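Local coordinates for protein adhesin A (Fusobacterium nucleatum, PDB 3ETZ) that acts as a bacterial surface adhesin, probably for attachment to host cells, and is an antiparallel helix-loop-helix hairpin known for its leucine-chain oligomerization motif, at residues K79-D82 with A83-L87; S6-G9 with E10-L14; A27-N30 with E31-Q35. The protein carries 1 engineered substitution. All coordinates share one frame; numbering follows the deposited sequence.

Contact 1 of 3, residues K79-D82 with A83-L87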
ATOM      1  N   LYS A  79      -3.935  12.576  21.038  1.00 34.04           N
ATOM      2  CA  LYS A  79      -4.786  11.718  20.228  1.00 34.05           C
ATOM      3  C   LYS A  79      -4.367  11.805  18.774  1.00 34.19           C
ATOM      4  O   LYS A  79      -4.475  10.811  18.028  1.00 32.43           O
ATOM      5  CB  LYS A  79      -6.264  12.070  20.404  1.00 36.58           C
ATOM      6  CG  LYS A  79      -6.774  11.677  21.799  1.00 37.11           C
ATOM      7  CD  LYS A  79      -8.286  11.626  21.887  1.00 40.75           C
ATOM      8  CE  LYS A  79      -8.930  12.990  21.706  1.00 42.73           C
ATOM      9  NZ  LYS A  79     -10.414  12.882  21.835  1.00 45.43           N
ATOM     10  N   TYR A  80      -3.886  12.983  18.364  1.00 30.90           N
ATOM     11  CA  TYR A  80      -3.401  13.123  17.001  1.00 28.91           C
ATOM     12  C   TYR A  80      -2.132  12.296  16.836  1.00 28.72           C
ATOM     13  O   TYR A  80      -1.950  11.665  15.801  1.00 28.51           O
ATOM     14  CB  TYR A  80      -3.125  14.583  16.632  1.00 27.80           C
ATOM     15  CG  TYR A  80      -4.286  15.215  15.879  1.00 27.58           C
ATOM     16  CD1 TYR A  80      -4.685  14.715  14.637  1.00 26.98           C
ATOM     17  CD2 TYR A  80      -4.979  16.305  16.406  1.00 27.06           C
ATOM     18  CE1 TYR A  80      -5.736  15.281  13.945  1.00 26.45           C
ATOM     19  CE2 TYR A  80      -6.038  16.878  15.725  1.00 26.56           C
ATOM     20  CZ  TYR A  80      -6.412  16.363  14.491  1.00 26.88           C
ATOM     21  OH  TYR A  80      -7.449  16.935  13.794  1.00 28.00           O
ATOM     22  N   GLU A  81      -1.266  12.273  17.852  1.00 28.86           N
ATOM     23  CA  GLU A  81      -0.038  11.500  17.753  1.00 31.50           C
ATOM     24  C   GLU A  81      -0.361  10.003  17.616  1.00 31.42           C
ATOM     25  O   GLU A  81       0.323   9.281  16.879  1.00 27.54           O
ATOM     26  CB  GLU A  81       0.868  11.717  18.975  1.00 36.05           C
ATOM     27  CG  GLU A  81       2.251  11.071  18.791  1.00 42.20           C
ATOM     28  CD  GLU A  81       3.148  11.173  20.013  1.00 45.63           C
ATOM     29  OE1 GLU A  81       2.718  11.743  21.041  1.00 47.58           O
ATOM     30  OE2 GLU A  81       4.293  10.675  19.937  1.00 46.29           O
ATOM     31  N   ASP A  82      -1.384   9.530  18.325  1.00 29.38           N
ATOM     32  CA  ASP A  82      -1.752   8.121  18.221  1.00 31.10           C
ATOM     33  C   ASP A  82      -2.239   7.815  16.797  1.00 30.57           C
ATOM     34  O   ASP A  82      -1.844   6.811  16.198  1.00 28.88           O
ATOM     35  CB  ASP A  82      -2.859   7.757  19.212  1.00 34.82           C
ATOM     36  CG  ASP A  82      -2.411   7.846  20.668  1.00 40.54           C
ATOM     37  OD1 ASP A  82      -1.207   7.662  20.969  1.00 43.08           O
ATOM     38  OD2 ASP A  82      -3.287   8.084  21.527  1.00 43.12           O
ATOM     39  N   ALA A  83      -3.093   8.680  16.259  1.00 29.03           N
ATOM     40  CA  ALA A  83      -3.618   8.489  14.914  1.00 27.57           C
ATOM     41  C   ALA A  83      -2.515   8.591  13.858  1.00 27.86           C
ATOM     42  O   ALA A  83      -2.564   7.895  12.843  1.00 26.42           O
ATOM     43  CB  ALA A  83      -4.708   9.510  14.632  1.00 25.53           C
ATOM     44  N   LEU A  84      -1.541   9.476  14.062  1.00 26.33           N
ATOM     45  CA  LEU A  84      -0.451   9.602  13.088  1.00 26.04           C
ATOM     46  C   LEU A  84       0.376   8.310  13.055  1.00 26.15           C
ATOM     47  O   LEU A  84       0.890   7.924  12.007  1.00 23.94           O
ATOM     48  CB  LEU A  84       0.424  10.815  13.420  1.00 25.85           C
ATOM     49  CG  LEU A  84      -0.318  12.148  13.200  1.00 28.54           C
ATOM     50  CD1 LEU A  84       0.484  13.345  13.735  1.00 26.58           C
ATOM     51  CD2 LEU A  84      -0.598  12.305  11.705  1.00 27.30           C
ATOM     52  N   LYS A  85       0.496   7.627  14.192  1.00 27.48           N
ATOM     53  CA  LYS A  85       1.237   6.358  14.200  1.00 30.83           C
ATOM     54  C   LYS A  85       0.488   5.307  13.383  1.00 29.61           C
ATOM     55  O   LYS A  85       1.093   4.480  12.718  1.00 30.15           O
ATOM     56  CB  LYS A  85       1.441   5.845  15.629  1.00 34.41           C
ATOM     57  CG  LYS A  85       2.541   6.565  16.386  1.00 38.51           C
ATOM     58  CD  LYS A  85       2.550   6.106  17.838  1.00 44.69           C
ATOM     59  CE  LYS A  85       3.558   6.902  18.673  1.00 47.35           C
ATOM     60  NZ  LYS A  85       3.407   6.603  20.139  1.00 48.77           N
ATOM     61  N   LYS A  86      -0.835   5.343  13.438  1.00 31.38           N
ATOM     62  CA  LYS A  86      -1.640   4.405  12.667  1.00 30.81           C
ATOM     63  C   LYS A  86      -1.520   4.763  11.184  1.00 29.00           C
ATOM     64  O   LYS A  86      -1.428   3.874  10.334  1.00 26.26           O
ATOM     65  CB  LYS A  86      -3.110   4.492  13.085  1.00 32.39           C
ATOM     66  CG  LYS A  86      -3.400   3.950  14.477  1.00 36.61           C
ATOM     67  CD  LYS A  86      -4.901   4.084  14.737  1.00 43.12           C
ATOM     68  CE  LYS A  86      -5.317   3.519  16.087  1.00 47.60           C
ATOM     69  NZ  LYS A  86      -6.788   3.681  16.277  1.00 51.82           N
ATOM     70  N   LEU A  87      -1.530   6.063  10.877  1.00 25.13           N
ATOM     71  CA  LEU A  87      -1.435   6.489   9.485  1.00 25.97           C
ATOM     72  C   LEU A  87      -0.056   6.129   8.901  1.00 25.53           C
ATOM     73  O   LEU A  87       0.096   5.793   7.725  1.00 24.17           O
ATOM     74  CB  LEU A  87      -1.713   8.002   9.396  1.00 27.18           C
ATOM     75  CG  LEU A  87      -1.651   8.613   8.006  1.00 27.90           C
ATOM     76  CD1 LEU A  87      -2.641   7.896   7.052  1.00 27.15           C
ATOM     77  CD2 LEU A  87      -1.997  10.109   8.137  1.00 29.73           C
TER
HETATM   78  O   HOH W   1       0.367   5.472  20.464  1.00 60.13           O
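Glu-81 and Lys-85 are one helical turn apart and carry opposite charges, but they do not form a salt bridge. Glu-81 OE2 is 4.2 Å from Lys-85 NZ. The carboxylate gets there on a straight chain, with CG anti to the backbone N (chi1 -172°). The lysine chain is also extended beyond CG and crosses the glutamate at a slant. Its CE is about as near to the carboxylate as the ammonium group is. The attraction is therefore probably a loose electrostatic one.

A water provides a more definite polar link. Its oxygen is 2.7 Å from Asp-82 OD1, to which it donates. It accepts from Lys-85 NZ at 3.3 Å. Asp-82 is thus joined to the residue three places on, although the two charged groups do not touch. Lys-85 lies near two acidic side chains, which should partly balance its charge.

Both segments, 79-82 and 83-87, belong to helix 70-108, the second arm of the antiparallel hairpin. Tyr-80 turns to the first arm, where it packs on Leu-53, Ala-57 and Leu-60 and its OH is hydrogen-bonded to Arg-56. Leu-87 touches Tyr-50 of that arm.

The backbone bonds are those of a regular alpha-helix. Leu-84 N donates to Tyr-80 O at 2.8 Å, and Ala-83 N to Lys-79 O at 3.1 Å. Lys-85 N and Lys-86 N reach back in the same way to Glu-81 O and Asp-82 O. Lys-85 N also makes a weak bond to Asp-82 O.

Carbon atoms also pack against carbonyl oxygens. Leu-84 CG lies 3.1 Å from Tyr-80 O, because its first torsion (chi1 -68°) sets the branch beside the backbone N. Ala-83 CB lies 3.6 Å from Lys-79 O.

Contact 2 of 3, residues S6-G9 with E10-L14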
ATOM      1  N   SER A   6      -1.655 -41.966 -27.992  1.00 56.94           N
ATOM      2  CA  SER A   6      -1.815 -41.452 -26.643  1.00 51.79           C
ATOM      3  C   SER A   6      -0.762 -40.344 -26.394  1.00 48.66           C
ATOM      4  O   SER A   6      -0.980 -39.469 -25.552  1.00 45.28           O
ATOM      5  CB  SER A   6      -1.655 -42.585 -25.631  1.00 53.26           C
ATOM      6  OG  SER A   6      -1.839 -42.119 -24.310  1.00 57.12           O
ATOM      7  N   LEU A   7       0.366 -40.379 -27.119  1.00 42.35           N
ATOM      8  CA  LEU A   7       1.389 -39.343 -26.947  1.00 40.37           C
ATOM      9  C   LEU A   7       0.793 -38.031 -27.461  1.00 38.24           C
ATOM     10  O   LEU A   7       0.871 -37.005 -26.781  1.00 35.83           O
ATOM     11  CB  LEU A   7       2.667 -39.646 -27.742  1.00 37.77           C
ATOM     12  CG  LEU A   7       4.000 -39.124 -27.169  1.00 40.36           C
ATOM     13  CD1 LEU A   7       4.978 -38.857 -28.309  1.00 38.95           C
ATOM     14  CD2 LEU A   7       3.806 -37.851 -26.354  1.00 39.03           C
ATOM     15  N   VAL A   8       0.189 -38.084 -28.650  1.00 38.07           N
ATOM     16  CA  VAL A   8      -0.443 -36.914 -29.253  1.00 40.65           C
ATOM     17  C   VAL A   8      -1.548 -36.339 -28.338  1.00 40.19           C
ATOM     18  O   VAL A   8      -1.735 -35.120 -28.262  1.00 38.68           O
ATOM     19  CB  VAL A   8      -1.059 -37.257 -30.631  1.00 43.25           C
ATOM     20  CG1 VAL A   8      -1.671 -36.001 -31.260  1.00 44.32           C
ATOM     21  CG2 VAL A   8       0.009 -37.814 -31.553  1.00 45.11           C
ATOM     22  N   GLY A   9      -2.279 -37.216 -27.659  1.00 39.21           N
ATOM     23  CA  GLY A   9      -3.324 -36.755 -26.752  1.00 39.26           C
ATOM     24  C   GLY A   9      -2.692 -36.105 -25.524  1.00 38.44           C
ATOM     25  O   GLY A   9      -3.189 -35.117 -25.007  1.00 36.62           O
ATOM     26  N   GLU A  10      -1.595 -36.673 -25.034  1.00 37.93           N
ATOM     27  CA  GLU A  10      -0.920 -36.096 -23.877  1.00 38.02           C
ATOM     28  C   GLU A  10      -0.388 -34.696 -24.256  1.00 36.39           C
ATOM     29  O   GLU A  10      -0.524 -33.747 -23.488  1.00 35.49           O
ATOM     30  CB  GLU A  10       0.225 -37.010 -23.433  1.00 39.70           C
ATOM     31  CG  GLU A  10       1.177 -36.450 -22.367  1.00 45.46           C
ATOM     32  CD  GLU A  10       0.536 -36.247 -21.001  1.00 49.99           C
ATOM     33  OE1 GLU A  10      -0.401 -36.993 -20.649  1.00 53.19           O
ATOM     34  OE2 GLU A  10       0.992 -35.350 -20.261  1.00 52.08           O
ATOM     35  N   LEU A  11       0.197 -34.563 -25.442  1.00 34.93           N
ATOM     36  CA  LEU A  11       0.723 -33.265 -25.864  1.00 34.47           C
ATOM     37  C   LEU A  11      -0.411 -32.245 -26.034  1.00 35.22           C
ATOM     38  O   LEU A  11      -0.239 -31.057 -25.745  1.00 32.66           O
ATOM     39  CB  LEU A  11       1.554 -33.410 -27.154  1.00 31.68           C
ATOM     40  CG  LEU A  11       2.842 -34.251 -27.010  1.00 30.55           C
ATOM     41  CD1 LEU A  11       3.548 -34.358 -28.351  1.00 30.82           C
ATOM     42  CD2 LEU A  11       3.787 -33.634 -25.951  1.00 30.46           C
ATOM     43  N   GLN A  12      -1.581 -32.698 -26.484  1.00 33.73           N
ATOM     44  CA  GLN A  12      -2.696 -31.773 -26.643  1.00 34.61           C
ATOM     45  C   GLN A  12      -3.175 -31.301 -25.273  1.00 33.36           C
ATOM     46  O   GLN A  12      -3.499 -30.128 -25.101  1.00 31.81           O
ATOM     47  CB  GLN A  12      -3.863 -32.411 -27.407  1.00 37.33           C
ATOM     48  CG  GLN A  12      -3.560 -32.747 -28.856  1.00 41.83           C
ATOM     49  CD  GLN A  12      -4.759 -33.377 -29.560  1.00 46.90           C
ATOM     50  OE1 GLN A  12      -5.596 -34.033 -28.927  1.00 48.86           O
ATOM     51  NE2 GLN A  12      -4.837 -33.198 -30.873  1.00 48.76           N
ATOM     52  N   ALA A  13      -3.214 -32.206 -24.298  1.00 32.74           N
ATOM     53  CA  ALA A  13      -3.627 -31.818 -22.949  1.00 33.98           C
ATOM     54  C   ALA A  13      -2.579 -30.891 -22.325  1.00 33.71           C
ATOM     55  O   ALA A  13      -2.931 -29.924 -21.646  1.00 33.52           O
ATOM     56  CB  ALA A  13      -3.814 -33.047 -22.062  1.00 35.38           C
ATOM     57  N   LEU A  14      -1.298 -31.190 -22.533  1.00 31.82           N
ATOM     58  CA  LEU A  14      -0.255 -30.331 -21.972  1.00 30.43           C
ATOM     59  C   LEU A  14      -0.377 -28.930 -22.562  1.00 26.35           C
ATOM     60  O   LEU A  14      -0.224 -27.935 -21.866  1.00 25.83           O
ATOM     61  CB  LEU A  14       1.132 -30.925 -22.228  1.00 29.83           C
ATOM     62  CG  LEU A  14       1.481 -32.114 -21.323  1.00 32.63           C
ATOM     63  CD1 LEU A  14       2.821 -32.707 -21.709  1.00 33.38           C
ATOM     64  CD2 LEU A  14       1.506 -31.645 -19.868  1.00 34.12           C
TER
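Leu-7 and Leu-11 meet through their branched ends, one turn apart on the same helix. The two side chains run at a slant to each other. Leu-7 CD2 rests 3.8 Å from Leu-11 CG and 4.0 Å from Leu-11 CD1. One methyl of Leu-7 therefore sits against the branch point of Leu-11. Leu-11 CG also packs on the preceding turn, 3.4 Å from Leu-7 O. Its torsion (chi1 -65°) puts CG anti to the carbonyl carbon and beside the backbone N.

This turn lies near the N-terminal end of helix 5-63, the long first arm of the helix-loop-helix hairpin. Both leucines are exposed within the single chain, and both touch a neighbouring molecule in the crystal.

Gln-12 leans back along the helix in a similar way, its chain extended beyond CG. Its CG comes to 3.1 Å from Val-8 O, and its NE2 is 4.2 Å from Val-8 CG1. Glu-10 takes another course. Its CB is 3.4 Å from Leu-7 O, but its chain bends at the second torsion (chi2 67°) and the carboxylate leads away. The peptide N-H groups of Glu-10, Leu-11, Gln-12 and Ala-13 bond to the carbonyls of Ser-6, Leu-7, Val-8 and Gly-9.

Contact 3 of 3, residues A27-N30 with E31-Q35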
ATOM      1  N   ALA A  27      -2.816 -12.692 -15.891  1.00 24.48           N
ATOM      2  CA  ALA A  27      -3.905 -12.014 -15.203  1.00 26.88           C
ATOM      3  C   ALA A  27      -3.488 -11.646 -13.766  1.00 27.55           C
ATOM      4  O   ALA A  27      -3.852 -10.570 -13.252  1.00 29.04           O
ATOM      5  CB  ALA A  27      -5.165 -12.922 -15.196  1.00 25.37           C
ATOM      6  N   ARG A  28      -2.727 -12.539 -13.128  1.00 27.34           N
ATOM      7  CA  ARG A  28      -2.219 -12.344 -11.766  1.00 29.86           C
ATOM      8  C   ARG A  28      -1.285 -11.122 -11.766  1.00 30.65           C
ATOM      9  O   ARG A  28      -1.352 -10.252 -10.888  1.00 27.76           O
ATOM     10  CB  ARG A  28      -1.411 -13.571 -11.335  1.00 33.14           C
ATOM     11  CG  ARG A  28      -1.533 -14.009  -9.876  1.00 42.75           C
ATOM     12  CD  ARG A  28      -0.938 -13.068  -8.865  1.00 44.31           C
ATOM     13  NE  ARG A  28      -2.006 -12.426  -8.122  1.00 49.94           N
ATOM     14  CZ  ARG A  28      -1.891 -11.871  -6.916  1.00 52.09           C
ATOM     15  NH1 ARG A  28      -0.736 -11.868  -6.262  1.00 51.51           N
ATOM     16  NH2 ARG A  28      -2.950 -11.288  -6.374  1.00 53.29           N
ATOM     17  N   PHE A  29      -0.400 -11.071 -12.750  1.00 27.61           N
ATOM     18  CA  PHE A  29       0.505  -9.939 -12.838  1.00 30.37           C
ATOM     19  C   PHE A  29      -0.278  -8.629 -13.020  1.00 28.81           C
ATOM     20  O   PHE A  29       0.031  -7.616 -12.378  1.00 26.87           O
ATOM     21  CB  PHE A  29       1.487 -10.109 -14.004  1.00 32.33           C
ATOM     22  CG  PHE A  29       2.384  -8.913 -14.206  1.00 34.53           C
ATOM     23  CD1 PHE A  29       3.580  -8.802 -13.518  1.00 37.19           C
ATOM     24  CD2 PHE A  29       2.013  -7.894 -15.075  1.00 36.52           C
ATOM     25  CE1 PHE A  29       4.410  -7.675 -13.691  1.00 37.45           C
ATOM     26  CE2 PHE A  29       2.829  -6.769 -15.257  1.00 38.65           C
ATOM     27  CZ  PHE A  29       4.034  -6.670 -14.556  1.00 36.91           C
ATOM     28  N   ASN A  30      -1.292  -8.643 -13.883  1.00 27.60           N
ATOM     29  CA  ASN A  30      -2.079  -7.442 -14.117  1.00 27.31           C
ATOM     30  C   ASN A  30      -2.801  -7.015 -12.838  1.00 26.96           C
ATOM     31  O   ASN A  30      -2.982  -5.830 -12.579  1.00 22.92           O
ATOM     32  CB  ASN A  30      -3.121  -7.669 -15.238  1.00 30.57           C
ATOM     33  CG  ASN A  30      -2.490  -7.832 -16.612  1.00 32.58           C
ATOM     34  OD1 ASN A  30      -3.126  -8.320 -17.555  1.00 34.80           O
ATOM     35  ND2 ASN A  30      -1.242  -7.431 -16.729  1.00 31.44           N
ATOM     36  N   GLU A  31      -3.261  -7.989 -12.060  1.00 27.76           N
ATOM     37  CA  GLU A  31      -3.965  -7.692 -10.815  1.00 28.31           C
ATOM     38  C   GLU A  31      -2.992  -7.043  -9.809  1.00 26.86           C
ATOM     39  O   GLU A  31      -3.348  -6.086  -9.116  1.00 26.84           O
ATOM     40  CB  GLU A  31      -4.577  -8.992 -10.246  1.00 29.25           C
ATOM     41  CG  GLU A  31      -5.068  -8.954  -8.789  1.00 34.96           C
ATOM     42  CD  GLU A  31      -6.232  -7.995  -8.549  1.00 41.06           C
ATOM     43  OE1 GLU A  31      -7.076  -7.819  -9.464  1.00 42.13           O
ATOM     44  OE2 GLU A  31      -6.318  -7.439  -7.422  1.00 40.65           O
ATOM     45  N   GLU A  32      -1.771  -7.550  -9.745  1.00 27.05           N
ATOM     46  CA  GLU A  32      -0.759  -6.997  -8.829  1.00 31.57           C
ATOM     47  C   GLU A  32      -0.423  -5.554  -9.221  1.00 31.10           C
ATOM     48  O   GLU A  32      -0.157  -4.693  -8.358  1.00 27.96           O
ATOM     49  CB  GLU A  32       0.514  -7.836  -8.859  1.00 33.83           C
ATOM     50  CG  GLU A  32       0.337  -9.258  -8.339  1.00 38.88           C
ATOM     51  CD  GLU A  32       1.502 -10.178  -8.739  1.00 44.14           C
ATOM     52  OE1 GLU A  32       2.309  -9.793  -9.622  1.00 44.34           O
ATOM     53  OE2 GLU A  32       1.601 -11.298  -8.186  1.00 46.08           O
ATOM     54  N   ARG A  33      -0.476  -5.292 -10.527  1.00 31.12           N
ATOM     55  CA  ARG A  33      -0.179  -3.963 -11.041  1.00 31.64           C
ATOM     56  C   ARG A  33      -1.281  -3.002 -10.646  1.00 31.94           C
ATOM     57  O   ARG A  33      -1.005  -1.873 -10.226  1.00 30.72           O
ATOM     58  CB  ARG A  33      -0.034  -3.990 -12.574  1.00 33.62           C
ATOM     59  CG  ARG A  33      -0.016  -2.601 -13.226  1.00 37.94           C
ATOM     60  CD  ARG A  33       0.234  -2.699 -14.739  1.00 42.22           C
ATOM     61  NE  ARG A  33       1.642  -2.972 -15.021  1.00 49.94           N
ATOM     62  CZ  ARG A  33       2.135  -3.298 -16.215  1.00 53.23           C
ATOM     63  NH1 ARG A  33       1.337  -3.407 -17.276  1.00 56.54           N
ATOM     64  NH2 ARG A  33       3.437  -3.510 -16.351  1.00 54.18           N
ATOM     65  N   ALA A  34      -2.532  -3.442 -10.785  1.00 29.53           N
ATOM     66  CA  ALA A  34      -3.648  -2.599 -10.426  1.00 28.92           C
ATOM     67  C   ALA A  34      -3.628  -2.321  -8.918  1.00 28.79           C
ATOM     68  O   ALA A  34      -4.060  -1.245  -8.472  1.00 29.76           O
ATOM     69  CB  ALA A  34      -4.958  -3.254 -10.843  1.00 31.93           C
ATOM     70  N   GLN A  35      -3.138  -3.283  -8.133  1.00 26.51           N
ATOM     71  CA  GLN A  35      -3.044  -3.103  -6.677  1.00 25.99           C
ATOM     72  C   GLN A  35      -1.948  -2.080  -6.325  1.00 26.44           C
ATOM     73  O   GLN A  35      -2.098  -1.293  -5.408  1.00 27.52           O
ATOM     74  CB  GLN A  35      -2.726  -4.439  -5.984  1.00 26.92           C
ATOM     75  CG  GLN A  35      -3.917  -5.449  -6.016  1.00 27.36           C
ATOM     76  CD  GLN A  35      -3.538  -6.850  -5.566  1.00 30.34           C
ATOM     77  OE1 GLN A  35      -2.380  -7.129  -5.291  1.00 35.99           O
ATOM     78  NE2 GLN A  35      -4.521  -7.740  -5.499  1.00 31.25           N
TER
HETATM   79  O   HOH W   2      -3.216 -10.326  -3.939  1.00 44.08           O
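Arg-28 and Glu-32 form a salt bridge across one turn of the helix. Arg-28 NH1 is 3.1 Å from Glu-32 OE2, but the hydrogen bond between them is weak, with an N-H...O angle of 127°. The guanidinium and carboxylate planes stand 79° apart, so the pair is not the flat, two-pronged kind. Glu-32 CG instead lies over one face of the guanidinium, toward its rim. The Arg-28 chain bends at its second and third torsions and so runs forward along the helix to Glu-32.

The other terminal nitrogen, Arg-28 NH2, meets a water. This water lies in the guanidinium plane and accepts from Arg-28 NH2 at 2.6 Å and also from Gln-35 NE2. Gln-35 NE2 in turn makes a weak bond to Glu-31 OE2.

The backbone keeps its regular helical bonds. Glu-31 N, Glu-32 N, Arg-33 N and Ala-34 N donate to the carbonyls of Ala-27, Arg-28, Phe-29 and Asn-30.

The packing centres on Phe-29 and Arg-33. Phe-29 CE2 lies over one face of the Arg-33 guanidinium, 3.7 Å from Arg-33 CZ. Arg-33 NH2 sits at the ring edge, 3.5 Å from Phe-29 CE2. The planes are 77° apart, so the arginine meets the rim of the ring and this is no face-to-face stack. Phe-29 also meets the ring of Phe-101 on helix 70-108, and Arg-33 touches Phe-101 and Gln-105. Glu-32 packs on Ile-104 of the same arm.

In this antiparallel hairpin Arg-28 and Glu-32 pair along helix 5-63, while Glu-32 and Arg-33 also join Phe-29 in packing against the second arm. One poorly angled bond joins the charges, so their pairing is probably more electrostatic than directional.

All three contacts are local turns within the two long helices of the hairpin. Contacts 2 and 3 share helix 5-63, and contact 1 lies on helix 70-108. Contact 3 is about 31 Å, centre to centre, from each of the others. Contacts 1 and 2 are about 60 Å apart between centres and lie on opposite sides of the chain's centre. None touches another: even the closest pair, 1 and 3, has nearest atoms about 15 Å apart. Contacts 1 and 3 both have side chains against the opposite arm. Contact 2 is the most remote, and its centre lies about 44 Å from that of the chain.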